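Local coordinates for protein 2-oxoglutarate-dependent dioxygenase tropC (Talaromyces stipitatus, PDB 6XJJ) that catalyses an iron- and 2-oxoglutarate-dependent oxidation in the biosynthesis of fungal tropolones, at residues A[93-98]-A[310-315]; A[225-230]-A[238-243]; A[250-255]-A[259-264]; A[269-274]-A[299-304]. All blocks are in the same frame, centred on the assembly; numbering follows the deposited sequence.

Interaction 1 of 4, residues A[93-98]-A[310-315]; sequences GCTKKF and RRYSVA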
# COMPACT_ATOMS: atom_id res chain seq x y z
N GLY A 93 7.18 15.48 1.26
CA GLY A 93 8.28 16.22 1.85
C GLY A 93 9.18 15.33 2.68
O GLY A 93 10.40 15.33 2.52
N CYS A 94 8.58 14.53 3.57
CA CYS A 94 9.36 13.61 4.39
C CYS A 94 10.15 12.64 3.53
O CYS A 94 11.32 12.35 3.81
CB CYS A 94 8.45 12.85 5.36
SG CYS A 94 7.71 13.89 6.59
N THR A 95 9.52 12.11 2.48
CA THR A 95 10.15 11.06 1.69
C THR A 95 11.37 11.59 0.96
O THR A 95 12.41 10.93 0.92
CB THR A 95 9.13 10.50 0.71
OG1 THR A 95 7.96 10.08 1.43
CG2 THR A 95 9.70 9.31 -0.00
N LYS A 96 11.28 12.80 0.40
CA LYS A 96 12.42 13.41 -0.27
C LYS A 96 13.55 13.73 0.70
O LYS A 96 14.71 13.44 0.42
CB LYS A 96 11.95 14.65 -1.03
CG LYS A 96 13.04 15.48 -1.67
CD LYS A 96 12.44 16.53 -2.59
CE LYS A 96 13.39 17.69 -2.85
NZ LYS A 96 14.70 17.28 -3.41
N LYS A 97 13.23 14.33 1.85
CA LYS A 97 14.25 14.56 2.86
C LYS A 97 14.98 13.28 3.24
O LYS A 97 16.21 13.29 3.39
CB LYS A 97 13.65 15.23 4.10
CG LYS A 97 13.49 16.74 3.96
CD LYS A 97 12.71 17.37 5.10
CE LYS A 97 12.71 18.88 4.96
NZ LYS A 97 11.87 19.56 5.98
N PHE A 98 14.26 12.18 3.39
CA PHE A 98 14.92 10.95 3.83
C PHE A 98 15.86 10.42 2.76
O PHE A 98 17.04 10.15 3.02
CB PHE A 98 13.90 9.89 4.21
CG PHE A 98 14.53 8.59 4.59
CD1 PHE A 98 15.06 8.41 5.85
CD2 PHE A 98 14.64 7.57 3.67
CE1 PHE A 98 15.66 7.22 6.20
CE2 PHE A 98 15.24 6.38 4.01
CZ PHE A 98 15.76 6.20 5.28
N ARG A 310 11.85 11.37 -12.07
CA ARG A 310 12.03 10.89 -10.71
C ARG A 310 10.66 10.64 -10.09
O ARG A 310 9.73 11.43 -10.28
CB ARG A 310 12.83 11.89 -9.88
CG ARG A 310 13.23 11.38 -8.50
CD ARG A 310 14.07 12.42 -7.75
NE ARG A 310 15.33 12.71 -8.46
CZ ARG A 310 16.40 11.92 -8.43
NH1 ARG A 310 16.38 10.78 -7.76
NH2 ARG A 310 17.50 12.25 -9.10
N ARG A 311 10.54 9.53 -9.37
CA ARG A 311 9.25 9.06 -8.87
C ARG A 311 9.36 8.69 -7.40
O ARG A 311 10.27 7.96 -6.99
CB ARG A 311 8.75 7.85 -9.69
CG ARG A 311 7.46 7.21 -9.17
CD ARG A 311 6.99 6.06 -10.08
NE ARG A 311 6.02 5.17 -9.43
CZ ARG A 311 4.71 5.36 -9.37
NH1 ARG A 311 4.14 6.43 -9.92
NH2 ARG A 311 3.95 4.46 -8.75
N TYR A 312 8.43 9.23 -6.62
CA TYR A 312 8.19 8.85 -5.24
C TYR A 312 6.81 8.23 -5.12
O TYR A 312 5.91 8.50 -5.92
CB TYR A 312 8.30 10.07 -4.32
CG TYR A 312 9.68 10.66 -4.25
CD1 TYR A 312 10.75 9.92 -3.77
CD2 TYR A 312 9.93 11.93 -4.74
CE1 TYR A 312 12.02 10.46 -3.72
CE2 TYR A 312 11.20 12.48 -4.71
CZ TYR A 312 12.24 11.74 -4.20
OH TYR A 312 13.50 12.28 -4.16
N SER A 313 6.65 7.37 -4.12
CA SER A 313 5.33 6.86 -3.78
C SER A 313 5.35 6.37 -2.34
O SER A 313 6.41 6.06 -1.79
CB SER A 313 4.89 5.75 -4.75
OG SER A 313 5.77 4.64 -4.70
N VAL A 314 4.17 6.34 -1.73
CA VAL A 314 4.00 5.85 -0.37
C VAL A 314 3.00 4.71 -0.41
O VAL A 314 1.85 4.89 -0.84
CB VAL A 314 3.54 6.95 0.59
CG1 VAL A 314 3.29 6.37 1.98
CG2 VAL A 314 4.59 8.05 0.66
N ALA A 315 3.43 3.53 0.02
CA ALA A 315 2.63 2.32 -0.04
C ALA A 315 2.37 1.88 1.38
O ALA A 315 3.32 1.69 2.16
CB ALA A 315 3.35 1.23 -0.83
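Thr95 has chi1 -54°, which sets OG1 beside the backbone N and the methyl CG2 anti to it, turned to the strand, while Tyr312 swings CG anti to its carbonyl carbon (chi1 -66°) and lays its ring alongside the helix. The contact thus presses helix 85-99 against strand 311-318 of the larger sheet in the jelly-roll (double-stranded beta-helix) fold of the 2-oxoglutarate-dependent oxygenases. Helix and strand axes approach to 9.2 Å and cross steeply, their directions 118° apart.

The two side chains slide past each other in opposite directions, and Thr95 CG2 comes to Tyr312 CD1 at 4.0 Å, obliquely to the ring. The hydroxyl of Thr95 faces back into its own helix, where OG1 is hydrogen-bonded to Ile91 O; the same oxygen brushes Val314 CG2. Lys96 passes the phenol end with its aliphatic part, then bends at its last torsion and carries NZ off to a salt bridge with Asp100.

Around this patch the packing continues: Phe92 of the same helix touches Tyr312, Ile91 touches Val314, and the His226 ring meets the Tyr312 ring. Arg311, the preceding residue, sends its side chain to the other side of the strand, consistent with its predicted part in binding 2-oxoglutarate, whereas Tyr312 and Val314 touch Thr95 of the helix. Lys96 CG lies 4.1 Å from Tyr312 OH.

Interaction 2 of 4, residues A[225-230]-A[238-243]; sequences LHYAPQ and FGVGDH. With FE (Fe (III) ion), chain B.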
# COMPACT_ATOMS: atom_id res chain seq x y z
N LEU A 225 9.00 5.09 -0.83
CA LEU A 225 9.59 4.52 -2.03
C LEU A 225 10.25 5.59 -2.88
O LEU A 225 9.70 6.69 -3.05
CB LEU A 225 8.51 3.80 -2.85
CG LEU A 225 7.90 2.57 -2.17
CD1 LEU A 225 6.60 2.13 -2.84
CD2 LEU A 225 8.88 1.43 -2.19
N HIS A 226 11.45 5.27 -3.38
CA HIS A 226 12.19 6.14 -4.28
C HIS A 226 12.62 5.35 -5.51
O HIS A 226 13.20 4.26 -5.38
CB HIS A 226 13.44 6.72 -3.61
CG HIS A 226 14.26 7.56 -4.52
ND1 HIS A 226 15.61 7.76 -4.34
CD2 HIS A 226 13.92 8.28 -5.62
CE1 HIS A 226 16.07 8.54 -5.30
NE2 HIS A 226 15.07 8.86 -6.09
N TYR A 227 12.36 5.90 -6.69
CA TYR A 227 12.73 5.30 -7.97
C TYR A 227 13.66 6.27 -8.69
O TYR A 227 13.19 7.27 -9.25
CB TYR A 227 11.50 5.02 -8.82
CG TYR A 227 10.49 4.08 -8.20
CD1 TYR A 227 10.83 2.78 -7.85
CD2 TYR A 227 9.21 4.53 -7.91
CE1 TYR A 227 9.89 1.94 -7.27
CE2 TYR A 227 8.27 3.70 -7.33
CZ TYR A 227 8.62 2.41 -7.00
OH TYR A 227 7.67 1.59 -6.42
N ALA A 228 14.95 5.99 -8.70
CA ALA A 228 15.87 6.84 -9.45
C ALA A 228 15.55 6.75 -10.94
O ALA A 228 15.30 5.66 -11.46
CB ALA A 228 17.32 6.43 -9.21
N PRO A 229 15.56 7.87 -11.67
CA PRO A 229 15.19 7.85 -13.09
C PRO A 229 16.34 7.37 -13.97
O PRO A 229 17.51 7.41 -13.58
CB PRO A 229 14.85 9.31 -13.38
CG PRO A 229 15.76 10.07 -12.48
CD PRO A 229 15.90 9.24 -11.22
N GLN A 230 15.98 6.94 -15.18
CA GLN A 230 16.95 6.53 -16.19
C GLN A 230 16.49 7.01 -17.56
O GLN A 230 15.31 6.88 -17.90
CB GLN A 230 17.14 5.01 -16.22
CG GLN A 230 17.71 4.41 -14.94
CD GLN A 230 17.84 2.90 -15.02
OE1 GLN A 230 17.21 2.25 -15.85
NE2 GLN A 230 18.65 2.33 -14.13
N PHE A 238 13.07 -3.36 -13.80
CA PHE A 238 11.94 -2.49 -13.52
C PHE A 238 12.17 -1.74 -12.22
O PHE A 238 13.12 -2.00 -11.47
CB PHE A 238 10.60 -3.23 -13.41
CG PHE A 238 10.26 -4.11 -14.58
CD1 PHE A 238 11.20 -4.92 -15.19
CD2 PHE A 238 9.02 -3.97 -15.20
CE1 PHE A 238 10.87 -5.69 -16.27
CE2 PHE A 238 8.70 -4.72 -16.30
CZ PHE A 238 9.63 -5.58 -16.84
N GLY A 239 11.29 -0.77 -11.98
CA GLY A 239 11.19 -0.13 -10.69
C GLY A 239 10.83 -1.16 -9.64
O GLY A 239 11.50 -1.28 -8.61
N VAL A 240 9.76 -1.91 -9.90
CA VAL A 240 9.41 -3.09 -9.13
C VAL A 240 8.84 -4.10 -10.10
O VAL A 240 8.00 -3.76 -10.94
CB VAL A 240 8.38 -2.79 -8.02
CG1 VAL A 240 8.14 -4.02 -7.17
CG2 VAL A 240 8.82 -1.61 -7.15
N GLY A 241 9.30 -5.34 -10.01
CA GLY A 241 8.89 -6.34 -10.96
C GLY A 241 7.55 -6.97 -10.66
O GLY A 241 6.92 -6.73 -9.63
N ASP A 242 7.12 -7.79 -11.61
CA ASP A 242 5.84 -8.49 -11.54
C ASP A 242 5.69 -9.22 -10.22
O ASP A 242 6.46 -10.14 -9.91
CB ASP A 242 5.75 -9.47 -12.71
CG ASP A 242 4.41 -10.17 -12.79
OD1 ASP A 242 3.60 -10.05 -11.85
OD2 ASP A 242 4.14 -10.82 -13.82
N HIS A 243 4.70 -8.82 -9.44
CA HIS A 243 4.39 -9.47 -8.18
C HIS A 243 2.91 -9.33 -7.90
O HIS A 243 2.19 -8.59 -8.58
CB HIS A 243 5.20 -8.88 -7.02
CG HIS A 243 4.78 -7.49 -6.66
ND1 HIS A 243 5.11 -6.39 -7.42
CD2 HIS A 243 4.05 -7.03 -5.62
CE1 HIS A 243 4.60 -5.30 -6.85
NE2 HIS A 243 3.95 -5.66 -5.76
FE FE B . 2.89 -3.97 -4.75
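His243 ND1 donates a hydrogen bond to Gly241 O, 2.9 Å long and nearly straight, with the oxygen in the plane of the imidazole and the donor close to the line of the C=O bond; one residue before that glycine, Val240 reaches across to Tyr227. The bond fixes the rotation of the ring and presents NE2 to the iron(III) ion at 2.2 Å. Asp245 and His302 complete the metal site, the two-histidine, one-carboxylate facial triad of this oxygenase family.

Across the contact the meeting is van der Waals packing of Tyr227 on Val240 and Gly239. Val240 CG2 approaches the edge of the Tyr227 ring close to its plane, 3.7 Å from CE1 and 3.5 Å from OH of that tyrosine. Tyr227 gets there with CG anti to its carbonyl carbon (chi1 -60°), and the far part of its ring also passes obliquely by the backbone oxygen of Gly239, which lies 3.8 Å from CE1. A classic beta bulge sets two residues, Gly239 and Val240, against the single Val304. Tyr227 also touches Arg311, predicted to bind 2-oxoglutarate, and Gly241 N is hydrogen-bonded to Asp137 OD2.

Interaction 3 of 4, residues A[250-255]-A[259-264]; sequences SILLQQ and KGLEVW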
# COMPACT_ATOMS: atom_id res chain seq x y z
N SER A 250 -3.96 -2.80 0.07
CA SER A 250 -2.83 -1.89 -0.09
C SER A 250 -3.35 -0.55 -0.58
O SER A 250 -4.28 -0.50 -1.39
CB SER A 250 -1.78 -2.44 -1.06
OG SER A 250 -1.26 -3.69 -0.63
N ILE A 251 -2.76 0.53 -0.07
CA ILE A 251 -3.18 1.89 -0.41
C ILE A 251 -1.94 2.65 -0.82
O ILE A 251 -1.01 2.83 -0.01
CB ILE A 251 -3.86 2.60 0.77
CG1 ILE A 251 -4.98 1.74 1.36
CG2 ILE A 251 -4.44 3.92 0.27
CD1 ILE A 251 -5.57 2.29 2.64
N LEU A 252 -1.92 3.13 -2.06
CA LEU A 252 -0.73 3.73 -2.65
C LEU A 252 -1.00 5.20 -2.94
O LEU A 252 -2.09 5.56 -3.40
CB LEU A 252 -0.36 3.01 -3.96
CG LEU A 252 0.87 3.45 -4.76
CD1 LEU A 252 2.16 3.02 -4.08
CD2 LEU A 252 0.78 2.92 -6.19
N LEU A 253 -0.00 6.04 -2.67
CA LEU A 253 -0.04 7.45 -3.03
C LEU A 253 1.02 7.70 -4.09
O LEU A 253 2.22 7.60 -3.81
CB LEU A 253 0.22 8.33 -1.80
CG LEU A 253 0.35 9.84 -2.04
CD1 LEU A 253 -0.94 10.42 -2.59
CD2 LEU A 253 0.77 10.55 -0.77
N GLN A 254 0.58 8.05 -5.30
CA GLN A 254 1.53 8.34 -6.36
C GLN A 254 1.78 9.84 -6.40
O GLN A 254 1.13 10.63 -5.72
CB GLN A 254 1.01 7.87 -7.71
CG GLN A 254 0.41 6.51 -7.73
CD GLN A 254 0.16 6.08 -9.13
OE1 GLN A 254 0.66 6.70 -10.06
NE2 GLN A 254 -0.82 5.21 -9.31
N GLN A 255 2.73 10.23 -7.24
CA GLN A 255 3.18 11.62 -7.30
C GLN A 255 2.66 12.25 -8.59
O GLN A 255 2.78 11.65 -9.66
CB GLN A 255 4.70 11.68 -7.23
CG GLN A 255 5.26 12.98 -6.70
CD GLN A 255 6.76 12.93 -6.58
OE1 GLN A 255 7.39 11.95 -6.97
NE2 GLN A 255 7.34 13.98 -6.01
N LYS A 259 4.51 8.31 -13.96
CA LYS A 259 3.78 7.10 -14.30
C LYS A 259 4.73 5.92 -14.13
O LYS A 259 5.89 6.08 -13.73
CB LYS A 259 3.18 7.17 -15.71
CG LYS A 259 4.18 7.17 -16.86
CD LYS A 259 3.48 7.40 -18.20
CE LYS A 259 4.41 7.11 -19.37
NZ LYS A 259 5.76 7.73 -19.22
N GLY A 260 4.23 4.73 -14.43
CA GLY A 260 5.03 3.53 -14.29
C GLY A 260 4.22 2.34 -13.81
O GLY A 260 4.49 1.21 -14.21
N LEU A 261 3.23 2.59 -12.96
CA LEU A 261 2.44 1.50 -12.40
C LEU A 261 1.49 0.94 -13.44
O LEU A 261 0.72 1.68 -14.07
CB LEU A 261 1.67 1.99 -11.18
CG LEU A 261 0.80 0.97 -10.45
CD1 LEU A 261 1.67 -0.11 -9.83
CD2 LEU A 261 -0.06 1.64 -9.39
N GLU A 262 1.53 -0.38 -13.63
CA GLU A 262 0.63 -1.06 -14.55
C GLU A 262 0.22 -2.41 -13.96
O GLU A 262 0.92 -3.00 -13.14
CB GLU A 262 1.28 -1.24 -15.93
CG GLU A 262 2.62 -1.97 -15.94
CD GLU A 262 3.26 -1.99 -17.32
OE1 GLU A 262 2.54 -1.71 -18.31
OE2 GLU A 262 4.47 -2.28 -17.42
N VAL A 263 -0.95 -2.88 -14.42
CA VAL A 263 -1.66 -3.99 -13.80
C VAL A 263 -2.02 -5.00 -14.89
O VAL A 263 -2.49 -4.62 -15.96
CB VAL A 263 -2.94 -3.50 -13.07
CG1 VAL A 263 -3.79 -4.67 -12.57
CG2 VAL A 263 -2.58 -2.57 -11.91
N TRP A 264 -1.81 -6.28 -14.60
CA TRP A 264 -2.09 -7.33 -15.56
C TRP A 264 -3.56 -7.73 -15.49
O TRP A 264 -4.06 -8.11 -14.43
CB TRP A 264 -1.20 -8.55 -15.31
CG TRP A 264 -1.52 -9.72 -16.22
CD1 TRP A 264 -2.25 -10.83 -15.90
CD2 TRP A 264 -1.13 -9.88 -17.59
NE1 TRP A 264 -2.33 -11.67 -16.98
CE2 TRP A 264 -1.65 -11.12 -18.03
CE3 TRP A 264 -0.38 -9.11 -18.49
CZ2 TRP A 264 -1.45 -11.59 -19.33
CZ3 TRP A 264 -0.19 -9.59 -19.77
CH2 TRP A 264 -0.72 -10.81 -20.18
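Leu261 leaves its strand toward Leu252 and Gln254, and its CB passes the guanidinium of Arg311. CG, anti to the backbone N (chi1 -179°), lies beside Val274 CG2. There the side chain forks. CD1 heads for the metal site, coming close to the ring of the iron ligand His302; CD2 makes the contact with segment 250-255.

This is where the two sheets of the jelly roll face each other: Leu252 belongs to strand 249-253 of the larger sheet and Leu261 to strand 261-265 of the smaller one, and their side chains reach across the interior tip to tip. Leu252 CD2 and Leu261 CD2 meet at 3.5 Å. Leu252 has CG anti to the backbone N as well (chi1 -179°), which carries CD2 to Leu261.

Gln254 arrives from another direction, its extended chain crossing Leu261 at about a right angle and placing NE2 3.7 Å from Leu261 CD2. The other end of that amide, Gln254 OE1, makes a weak hydrogen bond to Arg311 NH1, so the glutamine presents its nitrogen to the leucine methyl and its oxygen to the predicted 2-oxoglutarate-binding arginine.

Interaction 4 of 4, residues A[269-274]-A[299-304]; sequences ETWIPV and SARHRV. With FE (Fe (III) ion), chain B.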
# COMPACT_ATOMS: atom_id res chain seq x y z
N GLU A 269 -5.32 -10.14 -21.72
CA GLU A 269 -3.88 -10.45 -21.70
C GLU A 269 -3.04 -9.20 -21.96
O GLU A 269 -2.19 -9.15 -22.85
CB GLU A 269 -3.56 -11.56 -22.72
CG GLU A 269 -4.24 -12.90 -22.42
CD GLU A 269 -3.93 -13.96 -23.46
OE1 GLU A 269 -3.33 -13.62 -24.50
OE2 GLU A 269 -4.30 -15.13 -23.24
N THR A 270 -3.29 -8.16 -21.15
CA THR A 270 -2.63 -6.88 -21.33
C THR A 270 -2.30 -6.29 -19.96
O THR A 270 -2.94 -6.62 -18.96
CB THR A 270 -3.50 -5.89 -22.13
OG1 THR A 270 -4.05 -6.54 -23.28
CG2 THR A 270 -2.65 -4.73 -22.63
N TRP A 271 -1.30 -5.42 -19.93
CA TRP A 271 -1.01 -4.59 -18.77
C TRP A 271 -1.75 -3.26 -18.90
O TRP A 271 -1.59 -2.56 -19.90
CB TRP A 271 0.49 -4.33 -18.64
CG TRP A 271 1.30 -5.56 -18.36
CD1 TRP A 271 1.80 -6.42 -19.29
CD2 TRP A 271 1.73 -6.04 -17.09
NE1 TRP A 271 2.51 -7.42 -18.67
CE2 TRP A 271 2.48 -7.21 -17.32
CE3 TRP A 271 1.56 -5.60 -15.77
CZ2 TRP A 271 3.05 -7.95 -16.29
CZ3 TRP A 271 2.13 -6.34 -14.74
CH2 TRP A 271 2.87 -7.50 -15.01
N ILE A 272 -2.57 -2.92 -17.90
CA ILE A 272 -3.31 -1.66 -17.94
C ILE A 272 -2.51 -0.64 -17.14
O ILE A 272 -2.01 -0.98 -16.06
CB ILE A 272 -4.72 -1.79 -17.33
CG1 ILE A 272 -5.49 -2.96 -17.91
CG2 ILE A 272 -5.50 -0.51 -17.64
CD1 ILE A 272 -6.76 -3.27 -17.13
N PRO A 273 -2.38 0.60 -17.59
CA PRO A 273 -1.78 1.61 -16.73
C PRO A 273 -2.74 2.04 -15.64
O PRO A 273 -3.97 1.99 -15.80
CB PRO A 273 -1.49 2.77 -17.70
CG PRO A 273 -2.51 2.64 -18.74
CD PRO A 273 -2.77 1.16 -18.90
N VAL A 274 -2.17 2.43 -14.51
CA VAL A 274 -2.93 3.04 -13.42
C VAL A 274 -2.69 4.54 -13.49
O VAL A 274 -1.58 4.99 -13.15
CB VAL A 274 -2.53 2.47 -12.06
CG1 VAL A 274 -3.32 3.16 -10.96
CG2 VAL A 274 -2.77 0.98 -12.02
N SER A 299 -6.63 -10.59 -6.34
CA SER A 299 -5.26 -10.10 -6.25
C SER A 299 -4.62 -10.19 -7.63
O SER A 299 -4.45 -11.28 -8.18
CB SER A 299 -4.44 -10.91 -5.23
OG SER A 299 -3.10 -10.43 -5.18
N ALA A 300 -4.25 -9.03 -8.18
CA ALA A 300 -3.80 -8.92 -9.56
C ALA A 300 -2.31 -8.61 -9.61
O ALA A 300 -1.80 -7.83 -8.80
CB ALA A 300 -4.59 -7.84 -10.31
N ARG A 301 -1.62 -9.22 -10.56
CA ARG A 301 -0.22 -8.90 -10.81
C ARG A 301 -0.06 -7.44 -11.22
O ARG A 301 -0.93 -6.86 -11.88
CB ARG A 301 0.32 -9.85 -11.88
CG ARG A 301 0.65 -11.23 -11.31
CD ARG A 301 0.79 -12.35 -12.35
NE ARG A 301 1.69 -12.04 -13.46
CZ ARG A 301 1.34 -12.09 -14.75
NH1 ARG A 301 0.12 -12.48 -15.12
NH2 ARG A 301 2.22 -11.79 -15.69
N HIS A 302 1.04 -6.83 -10.78
CA HIS A 302 1.33 -5.44 -11.11
C HIS A 302 2.83 -5.21 -10.95
O HIS A 302 3.54 -6.02 -10.34
CB HIS A 302 0.53 -4.47 -10.23
CG HIS A 302 0.75 -4.64 -8.75
ND1 HIS A 302 0.12 -5.62 -8.02
CD2 HIS A 302 1.52 -3.95 -7.88
CE1 HIS A 302 0.50 -5.53 -6.75
NE2 HIS A 302 1.35 -4.53 -6.64
N ARG A 303 3.29 -4.10 -11.52
CA ARG A 303 4.71 -3.77 -11.56
C ARG A 303 4.83 -2.28 -11.86
O ARG A 303 3.85 -1.59 -12.14
CB ARG A 303 5.44 -4.61 -12.60
CG ARG A 303 4.93 -4.37 -14.01
CD ARG A 303 5.61 -5.26 -15.00
NE ARG A 303 5.18 -4.98 -16.37
CZ ARG A 303 5.55 -5.68 -17.43
NH1 ARG A 303 6.37 -6.72 -17.28
NH2 ARG A 303 5.10 -5.37 -18.63
N VAL A 304 6.07 -1.78 -11.82
CA VAL A 304 6.37 -0.38 -12.09
C VAL A 304 7.58 -0.37 -13.02
O VAL A 304 8.68 -0.73 -12.60
CB VAL A 304 6.65 0.42 -10.81
CG1 VAL A 304 6.87 1.89 -11.13
CG2 VAL A 304 5.54 0.24 -9.80
FE FE B . 2.89 -3.97 -4.75
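The guanidinium of Arg303 lies flat on one face of the Trp271 indole, the planes only 6° apart and the centres 3.7 Å from each other. Trp271 NE1 and Arg303 NH2, 3.3 Å apart, are both donors, so their closeness belongs to the stack and makes no hydrogen bond. It is a cation-pi contact as well: Arg303 CZ sits over the six-membered ring, and CD of the same arginine adds a CH-pi contact, 3.8 Å from the centroid of that Trp271 ring. CG of Arg303 stands between the backbone N and the carbonyl carbon (chi1 62°), and from there the chain runs extended to NE, which takes it right over the indole. A salt bridge from NE to Glu262 OE2 holds the guanidinium in place.

The pair bridges the smaller sheet of the jelly roll, where strand 261-265 lies between strands 270-273 and 302-304. His302 CA comes to the edge of the indole, in its plane, 3.8 Å from Trp271 CZ3. Arg301, bound through NE to Asp242, brings NH2 obliquely to Trp271 CZ2 at 4.0 Å and makes its own cation-pi contact with Trp264.

The His302 side chain points the other way, into the metal site. Its ND1 donates to Ala300 O at 3.0 Å, with an N-H...O angle of 169° and the oxygen in the ring plane. The iron(III) ion lies in that plane too, bound by His302 NE2 at 2.5 Å.

Overall arrangement
Interactions 2 and 4 share the iron(III) ion, one supplying His243 and the other His302, and they join through the Asp242 OD2 to Arg301 NE salt bridge (2.8 Å). Interactions 3 and 4, with centres about 9 Å apart, meet in the smaller sheet. Interaction 1 closes a long loop in the chain that contains the other three; its strand 311-318 lies between 249-253 of interaction 3 and 222-227 of interaction 2, bonded by Val314 O to Leu253 N (2.8 Å) and Ser313 O to Leu225 N (2.9 Å). Arg311 of that strand, predicted to bind 2-oxoglutarate, borders Tyr227 of interaction 2 and Gln254 and Leu261 of interaction 3, and touches Val304 in the segment of interaction 4.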